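Local coordinates for aerolysin-like protein (Bombina maxima, PDB 6LH8) that belongs to the aerolysin family of pore-forming proteins and probably takes part in endolysosomal pore formation, or in its redox-dependent control by a paralog, at residues 1-6 with 62-67; 25-30 with 103-108; 47-52 with 90-95; 53-58 with 133-138; 115-120 with 142-147. All blocks are in the same frame, centred on the assembly; numbering follows the deposited sequence.

Contact 1: 1-6 with 62-67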
# COMPACT_ATOMS: atom_id res chain seq x y z
N MET A 1 -6.98 -29.38 2.61
CA MET A 1 -6.67 -28.38 1.60
C MET A 1 -6.52 -26.98 2.19
O MET A 1 -6.41 -25.99 1.46
CB MET A 1 -7.75 -28.35 0.52
CG MET A 1 -7.95 -29.67 -0.20
SD MET A 1 -8.60 -29.42 -1.86
CE MET A 1 -7.20 -28.67 -2.68
N SER A 2 -6.52 -26.88 3.52
CA SER A 2 -6.32 -25.62 4.22
C SER A 2 -5.02 -25.71 5.00
O SER A 2 -4.87 -26.57 5.88
CB SER A 2 -7.49 -25.31 5.16
OG SER A 2 -7.48 -23.95 5.57
N ALA A 3 -4.07 -24.83 4.69
CA ALA A 3 -2.76 -24.94 5.30
C ALA A 3 -2.74 -24.29 6.68
O ALA A 3 -3.52 -23.38 6.98
CB ALA A 3 -1.71 -24.29 4.41
N SER A 4 -1.84 -24.78 7.53
CA SER A 4 -1.43 -24.02 8.71
C SER A 4 -0.43 -22.97 8.26
O SER A 4 0.46 -23.27 7.47
CB SER A 4 -0.79 -24.93 9.76
OG SER A 4 -1.69 -25.88 10.26
N VAL A 5 -0.57 -21.75 8.76
CA VAL A 5 0.21 -20.62 8.25
C VAL A 5 0.83 -19.85 9.41
O VAL A 5 0.14 -19.53 10.38
CB VAL A 5 -0.66 -19.67 7.40
CG1 VAL A 5 0.18 -18.51 6.89
CG2 VAL A 5 -1.30 -20.41 6.25
N THR A 6 2.13 -19.54 9.31
CA THR A 6 2.80 -18.65 10.26
C THR A 6 3.74 -17.75 9.49
O THR A 6 4.67 -18.24 8.84
CB THR A 6 3.59 -19.44 11.30
OG1 THR A 6 2.69 -20.24 12.09
CG2 THR A 6 4.36 -18.49 12.22
N ILE A 62 -1.79 -27.78 -5.72
CA ILE A 62 -2.60 -26.74 -6.33
C ILE A 62 -4.01 -26.77 -5.74
O ILE A 62 -4.60 -27.84 -5.55
CB ILE A 62 -2.60 -26.90 -7.86
CG1 ILE A 62 -1.22 -26.52 -8.40
CG2 ILE A 62 -3.68 -26.02 -8.49
CD1 ILE A 62 -1.13 -26.51 -9.91
N GLY A 63 -4.53 -25.59 -5.41
CA GLY A 63 -5.80 -25.45 -4.74
C GLY A 63 -5.71 -25.26 -3.24
O GLY A 63 -6.73 -24.95 -2.61
N THR A 64 -4.53 -25.46 -2.65
CA THR A 64 -4.36 -25.25 -1.21
C THR A 64 -4.69 -23.81 -0.84
O THR A 64 -4.23 -22.87 -1.48
CB THR A 64 -2.92 -25.57 -0.80
OG1 THR A 64 -2.62 -26.94 -1.08
CG2 THR A 64 -2.70 -25.32 0.69
N GLU A 65 -5.48 -23.64 0.22
CA GLU A 65 -5.85 -22.31 0.68
C GLU A 65 -4.86 -21.86 1.75
O GLU A 65 -4.48 -22.64 2.63
CB GLU A 65 -7.28 -22.29 1.21
CG GLU A 65 -8.33 -22.39 0.10
CD GLU A 65 -9.72 -21.98 0.55
OE1 GLU A 65 -9.93 -21.78 1.77
OE2 GLU A 65 -10.62 -21.85 -0.31
N ILE A 66 -4.45 -20.60 1.66
CA ILE A 66 -3.42 -20.03 2.53
C ILE A 66 -3.98 -18.73 3.07
O ILE A 66 -4.04 -17.72 2.36
CB ILE A 66 -2.10 -19.79 1.78
CG1 ILE A 66 -1.57 -21.10 1.19
CG2 ILE A 66 -1.08 -19.13 2.69
CD1 ILE A 66 -0.63 -20.90 0.00
N GLN A 67 -4.39 -18.74 4.34
CA GLN A 67 -4.93 -17.57 5.02
C GLN A 67 -3.85 -16.90 5.84
O GLN A 67 -3.20 -17.55 6.67
CB GLN A 67 -6.09 -17.96 5.94
CG GLN A 67 -7.38 -18.26 5.23
CD GLN A 67 -8.57 -18.27 6.17
OE1 GLN A 67 -9.70 -18.49 5.75
NE2 GLN A 67 -8.31 -18.03 7.45
O HOH W 1 -4.79 -21.29 5.53
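V5 places CG1 anti to its backbone N (chi1 180°), which leaves V5 CG2 beside that nitrogen, 3.8 Å from I66 CG2; the two side chains cross at about a right angle. V5 also sits against the next carbonyl, its CB 3.4 Å from Q67 O. At the other end, a bend in the thioether chain of M1 (chi3 69°) folds the terminal methyl back, so that M1 CE stops 3.8 Å from G63 O. Between them A3 CB touches T64 CG2, while the hydroxyl of T64 turns to P61 O.

Two nearly straight backbone bonds straddle S2: E65 N gives to M1 O at 2.8 Å, and A3 N to E65 O at 3.0 Å. They make a single bridge of S2 with E65, after which the chains, 44° apart in direction, draw away from each other. Water 1 takes over there, donating to A3 O (2.8 Å) and E65 O and accepting from Q67 N (2.8 Å).

A3 and V5 also pack on I128 of strand 110-130, so this corner ties the start of the large sheet to strand 65-68 of the small two-stranded one. Because every hydrogen bond between the two segments runs between main-chain atoms, directly or through water 1, the polar grip depends on backbone position, and side chains add only modest apolar packing.

Contact 2: 25-30 with 103-108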
# COMPACT_ATOMS: atom_id res chain seq x y z
N MET A 25 0.53 21.36 -7.72
CA MET A 25 -0.44 22.34 -8.20
C MET A 25 0.07 23.73 -7.85
O MET A 25 0.39 23.98 -6.68
CB MET A 25 -1.83 22.11 -7.57
CG MET A 25 -2.37 20.68 -7.66
SD MET A 25 -3.87 20.38 -6.68
CE MET A 25 -5.11 21.12 -7.74
N VAL A 26 0.13 24.63 -8.83
CA VAL A 26 0.70 25.96 -8.60
C VAL A 26 -0.31 27.05 -8.93
O VAL A 26 -1.16 26.90 -9.82
CB VAL A 26 2.00 26.16 -9.42
CG1 VAL A 26 1.70 26.38 -10.89
CG2 VAL A 26 2.80 27.31 -8.85
N ALA A 27 -0.23 28.17 -8.20
CA ALA A 27 -1.09 29.33 -8.41
C ALA A 27 -0.41 30.59 -7.88
O ALA A 27 0.39 30.53 -6.95
CB ALA A 27 -2.45 29.14 -7.74
N SER A 28 -0.76 31.74 -8.48
CA SER A 28 -0.16 33.03 -8.15
C SER A 28 -1.23 34.09 -7.93
O SER A 28 -2.30 34.05 -8.54
CB SER A 28 0.80 33.49 -9.25
OG SER A 28 1.90 32.61 -9.39
N ASN A 29 -0.91 35.07 -7.07
CA ASN A 29 -1.87 36.04 -6.56
C ASN A 29 -1.34 37.46 -6.70
O ASN A 29 -0.15 37.70 -6.93
CB ASN A 29 -2.20 35.75 -5.09
CG ASN A 29 -3.36 36.59 -4.56
OD1 ASN A 29 -3.85 37.49 -5.23
ND2 ASN A 29 -3.79 36.29 -3.35
N ILE A 30 -2.25 38.42 -6.53
CA ILE A 30 -1.93 39.84 -6.62
C ILE A 30 -2.99 40.70 -5.93
O ILE A 30 -3.76 40.22 -5.09
CB ILE A 30 -1.78 40.26 -8.09
CG1 ILE A 30 -1.06 41.61 -8.17
CG2 ILE A 30 -3.14 40.28 -8.80
CD1 ILE A 30 0.42 41.51 -7.91
N GLU A 103 -7.29 26.98 1.09
CA GLU A 103 -8.53 27.63 0.68
C GLU A 103 -8.27 28.79 -0.27
O GLU A 103 -8.97 28.95 -1.27
CB GLU A 103 -9.30 28.09 1.92
CG GLU A 103 -10.79 28.27 1.71
CD GLU A 103 -11.44 29.01 2.86
OE1 GLU A 103 -12.51 29.63 2.64
OE2 GLU A 103 -10.89 28.98 3.98
N PHE A 104 -7.25 29.59 0.02
CA PHE A 104 -6.99 30.82 -0.71
C PHE A 104 -5.51 30.94 -1.06
O PHE A 104 -4.66 30.29 -0.45
CB PHE A 104 -7.40 32.06 0.10
CG PHE A 104 -8.88 32.22 0.27
CD1 PHE A 104 -9.66 32.74 -0.75
CD2 PHE A 104 -9.49 31.87 1.46
CE1 PHE A 104 -11.02 32.89 -0.59
CE2 PHE A 104 -10.86 32.02 1.63
CZ PHE A 104 -11.62 32.53 0.60
N VAL A 105 -5.23 31.78 -2.04
CA VAL A 105 -3.89 32.30 -2.29
C VAL A 105 -3.83 33.69 -1.67
O VAL A 105 -4.53 34.60 -2.12
CB VAL A 105 -3.57 32.33 -3.79
CG1 VAL A 105 -2.07 32.41 -4.01
CG2 VAL A 105 -4.16 31.12 -4.49
N GLU A 106 -3.01 33.85 -0.64
CA GLU A 106 -2.92 35.12 0.07
C GLU A 106 -2.37 36.21 -0.85
O GLU A 106 -1.82 35.91 -1.91
CB GLU A 106 -2.04 34.96 1.32
CG GLU A 106 -2.61 33.96 2.32
CD GLU A 106 -1.54 33.03 2.90
OE1 GLU A 106 -1.89 32.17 3.74
OE2 GLU A 106 -0.36 33.17 2.51
N PRO A 107 -2.58 37.48 -0.51
CA PRO A 107 -2.14 38.56 -1.41
C PRO A 107 -0.65 38.53 -1.69
O PRO A 107 0.17 38.23 -0.81
CB PRO A 107 -2.54 39.83 -0.65
CG PRO A 107 -3.73 39.42 0.15
CD PRO A 107 -3.46 37.99 0.56
N LYS A 108 -0.29 38.87 -2.93
CA LYS A 108 1.10 38.94 -3.39
C LYS A 108 1.86 37.64 -3.12
O LYS A 108 2.97 37.63 -2.59
CB LYS A 108 1.82 40.14 -2.77
CG LYS A 108 1.23 41.42 -3.28
CD LYS A 108 2.28 42.50 -3.49
CE LYS A 108 1.65 43.85 -3.70
NZ LYS A 108 2.47 44.93 -3.07
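V105 turns its side chain toward A27, in the strand, and N29, just past its end, and its two methyls divide the work. V105 CG1, anti to the backbone N (chi1 -161°), lies 3.5 Å from N29 CB; CG2, beside that nitrogen, faces the methyl of A27, with A27 CB and V105 CG2 4.2 Å apart. The CB of A27 and that of N29 both head for the loop, as alternate residues of an extended chain do, while S28 between them turns to the other side, where it touches K110.

N29 carries the largest share of the contact. Its CG is anti to the backbone N (chi1 -171°), which sends the amide across to the main chain of V105 and E106. The model puts N29 ND2 too close to that chain, so its apparent short bond to E106 O is doubtful; farther back on the side chain, N29 CB lies 3.2 Å from E106 O.

This is one end of the elongated antiparallel sheet of an aerolysin-like fold. Strand 4-28, outermost within the chain, runs out here beside the loop that links strand 90-100 to strand 110-130, and V105 is buried partly because it also packs on L111, the backbone partner of A27.

Farther along, the side chains of E106, P107 and K108 all start away from 25-30, and what meets is main chain: the CA atoms of I30 and K108 come to 4.5 Å. Past I30 the chain is not modelled for three residues, while T109 takes up P107 O through its hydroxyl.

Contact 3: 47-52 with 90-95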
# COMPACT_ATOMS: atom_id res chain seq x y z
N THR A 47 -3.69 2.23 -2.35
CA THR A 47 -3.77 0.78 -2.40
C THR A 47 -2.67 0.14 -1.57
O THR A 47 -1.60 0.72 -1.35
CB THR A 47 -3.66 0.24 -3.82
OG1 THR A 47 -2.38 0.59 -4.35
CG2 THR A 47 -4.76 0.82 -4.71
N ILE A 48 -2.97 -1.07 -1.11
CA ILE A 48 -1.98 -2.00 -0.58
C ILE A 48 -2.19 -3.30 -1.33
O ILE A 48 -3.31 -3.80 -1.43
CB ILE A 48 -2.14 -2.22 0.94
CG1 ILE A 48 -1.97 -0.90 1.70
CG2 ILE A 48 -1.17 -3.29 1.41
CD1 ILE A 48 -2.10 -1.04 3.23
N THR A 49 -1.12 -3.86 -1.88
CA THR A 49 -1.23 -5.11 -2.62
C THR A 49 -0.51 -6.21 -1.86
O THR A 49 0.65 -6.04 -1.48
CB THR A 49 -0.68 -4.96 -4.03
OG1 THR A 49 -1.50 -4.02 -4.76
CG2 THR A 49 -0.74 -6.30 -4.76
N HIS A 50 -1.21 -7.32 -1.64
CA HIS A 50 -0.67 -8.47 -0.91
C HIS A 50 -0.47 -9.64 -1.86
O HIS A 50 -1.39 -10.02 -2.58
CB HIS A 50 -1.63 -8.88 0.21
CG HIS A 50 -1.98 -7.76 1.14
ND1 HIS A 50 -1.18 -7.38 2.19
CD2 HIS A 50 -3.06 -6.94 1.16
CE1 HIS A 50 -1.76 -6.37 2.83
NE2 HIS A 50 -2.90 -6.09 2.23
N ASN A 51 0.72 -10.23 -1.83
CA ASN A 51 1.05 -11.32 -2.74
C ASN A 51 1.65 -12.49 -1.98
O ASN A 51 2.32 -12.30 -0.96
CB ASN A 51 2.04 -10.86 -3.81
CG ASN A 51 1.65 -9.54 -4.41
OD1 ASN A 51 0.99 -9.51 -5.44
ND2 ASN A 51 2.03 -8.42 -3.74
N ILE A 52 1.42 -13.70 -2.48
CA ILE A 52 2.08 -14.89 -1.97
C ILE A 52 2.79 -15.57 -3.13
O ILE A 52 2.25 -15.62 -4.24
CB ILE A 52 1.11 -15.84 -1.23
CG1 ILE A 52 1.88 -16.82 -0.35
CG2 ILE A 52 0.17 -16.58 -2.19
CD1 ILE A 52 2.40 -16.17 0.94
N SER A 90 -2.71 -12.91 -5.42
CA SER A 90 -2.55 -11.48 -5.20
C SER A 90 -3.89 -10.90 -4.81
O SER A 90 -4.91 -11.25 -5.40
CB SER A 90 -2.01 -10.79 -6.45
OG SER A 90 -1.84 -9.39 -6.23
N TYR A 91 -3.89 -10.00 -3.82
CA TYR A 91 -5.09 -9.32 -3.37
C TYR A 91 -4.77 -7.85 -3.15
O TYR A 91 -3.73 -7.52 -2.56
CB TYR A 91 -5.62 -9.98 -2.09
CG TYR A 91 -6.82 -9.31 -1.49
CD1 TYR A 91 -8.10 -9.61 -1.94
CD2 TYR A 91 -6.68 -8.36 -0.49
CE1 TYR A 91 -9.20 -8.99 -1.41
CE2 TYR A 91 -7.78 -7.73 0.05
CZ TYR A 91 -9.04 -8.06 -0.41
OH TYR A 91 -10.14 -7.43 0.14
N THR A 92 -5.65 -6.95 -3.62
CA THR A 92 -5.42 -5.51 -3.53
C THR A 92 -6.50 -4.88 -2.66
O THR A 92 -7.69 -5.05 -2.93
CB THR A 92 -5.42 -4.87 -4.92
OG1 THR A 92 -4.38 -5.46 -5.72
CG2 THR A 92 -5.19 -3.38 -4.83
N GLU A 93 -6.08 -4.16 -1.63
CA GLU A 93 -6.97 -3.30 -0.88
C GLU A 93 -7.00 -1.92 -1.54
O GLU A 93 -6.04 -1.50 -2.19
CB GLU A 93 -6.53 -3.17 0.57
CG GLU A 93 -6.43 -4.47 1.33
CD GLU A 93 -6.09 -4.27 2.80
OE1 GLU A 93 -4.98 -4.67 3.21
OE2 GLU A 93 -6.92 -3.69 3.54
N LEU A 94 -8.12 -1.23 -1.37
CA LEU A 94 -8.29 0.09 -1.97
C LEU A 94 -9.07 0.98 -1.00
O LEU A 94 -10.06 0.54 -0.42
CB LEU A 94 -9.01 -0.00 -3.32
CG LEU A 94 -9.40 1.29 -4.04
CD1 LEU A 94 -8.18 2.11 -4.38
CD2 LEU A 94 -10.18 0.96 -5.31
N SER A 95 -8.59 2.20 -0.81
CA SER A 95 -9.34 3.18 -0.04
C SER A 95 -9.29 4.52 -0.75
O SER A 95 -8.47 4.74 -1.65
CB SER A 95 -8.84 3.31 1.41
OG SER A 95 -7.55 3.88 1.47
O HOH W 2 -2.53 -4.00 -7.44
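H50 and E93, diagonal neighbours on adjacent strands, form a histidine-carboxylate hydrogen bond on the face they share with I48 and Y91. H50 NE2 donates to E93 OE1 at 2.7 Å, meeting the anti lone pair of the oxygen near the plane of the imidazole, and the ring and carboxylate planes are only 26° apart. Each residue has CG anti to its carbonyl carbon (chi1 -54° in H50), and the extended chain of E93 covers the offset between them. Outside partners hold both ends: Y139 OH bonds H50 ND1, R73 makes a salt bridge to E93 OE1, and L74 N bonds E93 OE2. With the arginine so near, the carboxylate probably stays charged. H50 CD2 also comes to the edge of the Y91 ring.

The opposite face carries T47, T49, N51, S90, T92 and L94. S90 OG donates to N51 OD1 at 2.9 Å from 42° above the carbonyl plane, while N51 ND2 turns to Q142 and I140 in the next strand. Water 2 joins the two threonines, 2.9 Å from T49 OG1 and 2.9 Å from T92 OG1. Toward the end of the pairing, T47 CG2 packs on L94 CD1 at 3.7 Å.

Between the two faces run the main-chain bonds: H50 N to Y91 O is 2.7 Å, but I48 N to E93 O stretches to 3.3 Å. H50 with Y91 and I48 with E93 are hydrogen-bonded pairs, alternating with non-hydrogen-bonded ones, the regular pattern of an antiparallel sheet; here it joins strand 41-53 to edge strand 90-100 in the long sheet of an aerolysin-like fold.

Contact 4: 53-58 with 133-138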
# COMPACT_ATOMS: atom_id res chain seq x y z
N THR A 53 4.03 -15.97 -2.91
CA THR A 53 4.86 -16.59 -3.95
C THR A 53 5.40 -17.90 -3.39
O THR A 53 5.72 -17.98 -2.21
CB THR A 53 6.02 -15.69 -4.40
OG1 THR A 53 6.86 -15.34 -3.29
CG2 THR A 53 5.49 -14.39 -5.03
N LEU A 54 5.48 -18.93 -4.24
CA LEU A 54 5.99 -20.22 -3.80
C LEU A 54 7.15 -20.65 -4.67
O LEU A 54 7.25 -20.22 -5.83
CB LEU A 54 4.91 -21.31 -3.85
CG LEU A 54 3.99 -21.41 -2.64
CD1 LEU A 54 2.95 -20.28 -2.68
CD2 LEU A 54 3.31 -22.79 -2.51
N PRO A 55 8.07 -21.47 -4.17
CA PRO A 55 9.12 -22.03 -5.01
C PRO A 55 8.51 -22.72 -6.23
O PRO A 55 7.42 -23.29 -6.18
CB PRO A 55 9.84 -23.03 -4.10
CG PRO A 55 9.64 -22.46 -2.72
CD PRO A 55 8.21 -21.93 -2.75
N ARG A 56 9.24 -22.63 -7.35
CA ARG A 56 8.73 -23.18 -8.60
C ARG A 56 8.42 -24.66 -8.46
O ARG A 56 7.40 -25.13 -8.97
CB ARG A 56 9.75 -22.93 -9.71
CG ARG A 56 9.34 -23.46 -11.08
CD ARG A 56 10.17 -22.81 -12.19
NE ARG A 56 9.52 -22.96 -13.49
CZ ARG A 56 10.16 -22.96 -14.65
NH1 ARG A 56 11.48 -22.82 -14.69
NH2 ARG A 56 9.48 -23.10 -15.78
N ALA A 57 9.28 -25.40 -7.75
CA ALA A 57 9.18 -26.85 -7.59
C ALA A 57 8.48 -27.28 -6.30
O ALA A 57 8.82 -28.31 -5.72
CB ALA A 57 10.57 -27.47 -7.64
N THR A 58 7.47 -26.55 -5.84
CA THR A 58 6.88 -26.84 -4.54
C THR A 58 6.02 -28.10 -4.57
O THR A 58 5.45 -28.46 -5.61
CB THR A 58 6.05 -25.65 -4.05
OG1 THR A 58 5.50 -25.95 -2.76
CG2 THR A 58 4.90 -25.36 -5.01
N ILE A 133 3.20 -32.05 4.30
CA ILE A 133 3.97 -31.22 3.38
C ILE A 133 4.31 -29.92 4.08
O ILE A 133 3.43 -29.26 4.66
CB ILE A 133 3.19 -30.98 2.08
CG1 ILE A 133 3.00 -32.31 1.34
CG2 ILE A 133 3.91 -29.99 1.19
CD1 ILE A 133 1.96 -32.25 0.23
N LYS A 134 5.59 -29.54 4.05
CA LYS A 134 6.05 -28.28 4.62
C LYS A 134 6.70 -27.45 3.52
O LYS A 134 7.39 -27.98 2.65
CB LYS A 134 7.05 -28.49 5.77
CG LYS A 134 6.52 -29.33 6.92
CD LYS A 134 7.38 -29.17 8.17
CE LYS A 134 8.47 -30.22 8.23
NZ LYS A 134 8.40 -30.98 9.52
N GLU A 135 6.44 -26.15 3.55
CA GLU A 135 7.01 -25.23 2.58
C GLU A 135 7.24 -23.89 3.26
O GLU A 135 6.55 -23.54 4.21
CB GLU A 135 6.09 -25.05 1.36
CG GLU A 135 6.69 -24.17 0.27
CD GLU A 135 7.93 -24.78 -0.31
OE1 GLU A 135 9.03 -24.56 0.24
OE2 GLU A 135 7.81 -25.54 -1.30
N THR A 136 8.23 -23.14 2.78
CA THR A 136 8.37 -21.75 3.19
C THR A 136 8.10 -20.90 1.96
O THR A 136 8.93 -20.84 1.05
CB THR A 136 9.75 -21.49 3.79
OG1 THR A 136 9.97 -22.38 4.89
CG2 THR A 136 9.84 -20.05 4.27
N ALA A 137 6.92 -20.29 1.92
CA ALA A 137 6.56 -19.37 0.85
C ALA A 137 7.11 -17.98 1.18
O ALA A 137 7.75 -17.77 2.22
CB ALA A 137 5.05 -19.36 0.66
N THR A 138 6.87 -17.02 0.29
CA THR A 138 7.28 -15.63 0.52
C THR A 138 6.10 -14.71 0.30
O THR A 138 5.46 -14.74 -0.76
CB THR A 138 8.43 -15.22 -0.41
OG1 THR A 138 9.56 -16.07 -0.16
CG2 THR A 138 8.84 -13.78 -0.12
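E135, T53 and T138 bury the most surface here. E135 reaches toward the turn with CG anti to the backbone N (chi1 -176°), then bends at CG (chi2 63°), which brings the carboxylate between its own strand and the chain opposite. Both oxygens are used on their anti lone pairs: E135 OE2 accepts from T58 OG1 at 2.8 Å, and E135 OE1 from T136 N at 3.0 Å. One bond from the turn and one from the strand thus fix how the carboxylate is rotated. P55 comes at it from the opposite direction, with P55 CG 3.7 Å from E135 OE1. T58 OG1 has a second partner in V60 N, so its hydroxyl links the carboxylate to the loop beyond.

T53 and T138 grip each other at the other end. Their backbones exchange two bonds, T53 N to T138 O at 2.9 Å and T138 N to T53 O at 2.9 Å. T53 adds a third: its OG1 lies in the crowded position between backbone N and carbonyl carbon (chi1 58°), from which it gives to T138 O at 3.0 Å. That oxygen therefore accepts from two groups of one residue. The same hydroxyl leans on the facing side chain, T53 OG1 being 3.3 Å from T138 CB. Between the two grips L54 CG rests on the methyl of A137, at 4.0 Å from A137 CB.

What results is the end of an antiparallel pairing: after the hydrogen-bonded pair T53 with T138, strand 41-53 leaves strand 133-154 through a type I beta turn, P55 to T58, which E135 ties back to the sheet.

Contact 5: 115-120 with 142-147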
# COMPACT_ATOMS: atom_id res chain seq x y z
N LEU A 115 2.31 17.27 -3.47
CA LEU A 115 1.61 16.12 -2.93
C LEU A 115 2.54 14.91 -2.94
O LEU A 115 3.01 14.52 -4.01
CB LEU A 115 0.34 15.85 -3.74
CG LEU A 115 -0.59 17.06 -3.65
CD1 LEU A 115 -1.25 17.36 -4.98
CD2 LEU A 115 -1.64 16.82 -2.59
N THR A 116 2.80 14.33 -1.77
CA THR A 116 3.70 13.18 -1.68
C THR A 116 3.09 12.06 -0.86
O THR A 116 2.20 12.28 -0.04
CB THR A 116 5.05 13.54 -1.03
OG1 THR A 116 4.81 14.08 0.28
CG2 THR A 116 5.82 14.52 -1.87
N ARG A 117 3.59 10.84 -1.08
CA ARG A 117 3.25 9.73 -0.20
C ARG A 117 4.40 8.73 -0.16
O ARG A 117 5.20 8.65 -1.09
CB ARG A 117 1.95 9.03 -0.62
CG ARG A 117 1.99 8.31 -1.92
CD ARG A 117 0.64 7.63 -2.20
NE ARG A 117 0.49 7.28 -3.61
CZ ARG A 117 -0.67 7.05 -4.22
NH1 ARG A 117 -1.81 7.13 -3.53
NH2 ARG A 117 -0.69 6.72 -5.50
N ASN A 118 4.46 7.98 0.93
CA ASN A 118 5.42 6.88 1.05
C ASN A 118 4.91 5.68 0.28
O ASN A 118 3.71 5.39 0.29
CB ASN A 118 5.64 6.49 2.51
CG ASN A 118 6.29 7.58 3.34
OD1 ASN A 118 7.12 8.35 2.85
ND2 ASN A 118 5.93 7.65 4.62
N GLU A 119 5.82 5.01 -0.42
CA GLU A 119 5.50 3.76 -1.10
C GLU A 119 6.57 2.76 -0.71
O GLU A 119 7.76 3.07 -0.78
CB GLU A 119 5.40 3.96 -2.62
CG GLU A 119 4.31 4.98 -3.01
CD GLU A 119 3.95 4.94 -4.48
OE1 GLU A 119 4.64 4.24 -5.25
OE2 GLU A 119 2.98 5.63 -4.87
N ASN A 120 6.15 1.59 -0.23
CA ASN A 120 7.09 0.65 0.36
C ASN A 120 6.80 -0.76 -0.14
O ASN A 120 5.64 -1.15 -0.26
CB ASN A 120 7.01 0.64 1.89
CG ASN A 120 7.46 1.94 2.52
OD1 ASN A 120 8.63 2.09 2.87
ND2 ASN A 120 6.52 2.86 2.70
N GLN A 142 3.05 -4.55 -1.14
CA GLN A 142 3.33 -3.29 -1.85
C GLN A 142 2.35 -2.27 -1.31
O GLN A 142 1.17 -2.30 -1.68
CB GLN A 142 3.18 -3.46 -3.35
CG GLN A 142 4.31 -4.25 -3.98
CD GLN A 142 3.83 -5.36 -4.88
OE1 GLN A 142 2.63 -5.67 -4.94
NE2 GLN A 142 4.77 -5.98 -5.58
N SER A 143 2.82 -1.37 -0.45
CA SER A 143 1.93 -0.46 0.26
C SER A 143 2.15 1.00 -0.14
O SER A 143 3.24 1.41 -0.55
CB SER A 143 2.07 -0.59 1.79
OG SER A 143 3.43 -0.56 2.17
N GLN A 144 1.07 1.77 -0.02
CA GLN A 144 1.07 3.21 -0.22
C GLN A 144 0.52 3.87 1.04
O GLN A 144 -0.49 3.41 1.59
CB GLN A 144 0.21 3.62 -1.42
CG GLN A 144 0.54 2.92 -2.74
CD GLN A 144 -0.37 3.38 -3.86
OE1 GLN A 144 -1.52 3.74 -3.63
NE2 GLN A 144 0.15 3.38 -5.09
N SER A 145 1.18 4.92 1.50
CA SER A 145 0.71 5.69 2.65
C SER A 145 -0.33 6.72 2.22
O SER A 145 -0.59 6.93 1.03
CB SER A 145 1.87 6.39 3.33
OG SER A 145 2.21 7.58 2.62
N GLY A 146 -0.92 7.38 3.21
CA GLY A 146 -1.70 8.58 2.95
C GLY A 146 -0.85 9.69 2.37
O GLY A 146 0.37 9.73 2.54
N ILE A 147 -1.50 10.58 1.64
CA ILE A 147 -0.82 11.65 0.93
C ILE A 147 -0.67 12.86 1.84
O ILE A 147 -1.61 13.23 2.56
CB ILE A 147 -1.57 11.99 -0.36
CG1 ILE A 147 -1.26 10.92 -1.41
CG2 ILE A 147 -1.22 13.40 -0.85
CD1 ILE A 147 -2.00 11.08 -2.68
O HOH W 3 -2.52 7.69 -0.85
O HOH W 4 3.66 2.83 2.66
O HOH W 5 5.14 -2.72 2.59
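The guanidinium of R117 has Q144 OE1 over one face, 3.3 Å above its plane and displaced toward the rim, with amide and guanidinium planes 31° apart. The angle is too poor for a hydrogen bond from R117 NH1, and Q144 OE1 instead accepts from T47 N. At the guanidinium edge, in plane, water 3 accepts from R117 NH1 at 2.8 Å and passes a bond on to S145 O; R117 NH1 also reaches D45 O. R117 NE makes a salt bridge within its strand to E119 OE2, at 3.2 Å and 27° out of the guanidinium plane. The carboxylate of E119 and the amide of Q144 run side by side, pointing the same way.

Past the hydrogen-bonded pair N120 with S143 the pattern changes at S145: S145 N still gives to N118 O, but the return bond from N118 N goes to the hydroxyl. With chi1 at 80°, S145 OG accepts from N118 N at 2.8 Å and donates to G146 O at 2.8 Å. Beyond it I147 CG1 packs across R117, 3.8 Å from R117 CB, and I147 CG2 lies 3.9 Å from L115 CD2.

The hairpin therefore stays joined at S145 by one main-chain bond and one to a serine hydroxyl, while R117's charge is probably balanced largely by E119.

In the fold
Contacts 3 and 5 lie near the middle of the long molecule, their centres 14 Å apart, and touch directly: T49 N probably bonds Q142 O, joining strands 41-53 and 133-154. Contacts 1 and 4 lie at one end and contact 2 at the other, its centre 56 Å from each of theirs. Contacts 1, 2, 4 and 5 are surface contacts; contact 3 alone is partly buried. Contacts 1 and 2 share strand 4-28; contacts 4 and 5 share strand 133-154. Contact 5 covers the most area between its segments, yet just one of its residues is buried; contact 3 has three. Near the middle, side-chain polar groups interlock across paired strands; toward the ends, short bridges, turns and small apolar patches prevail.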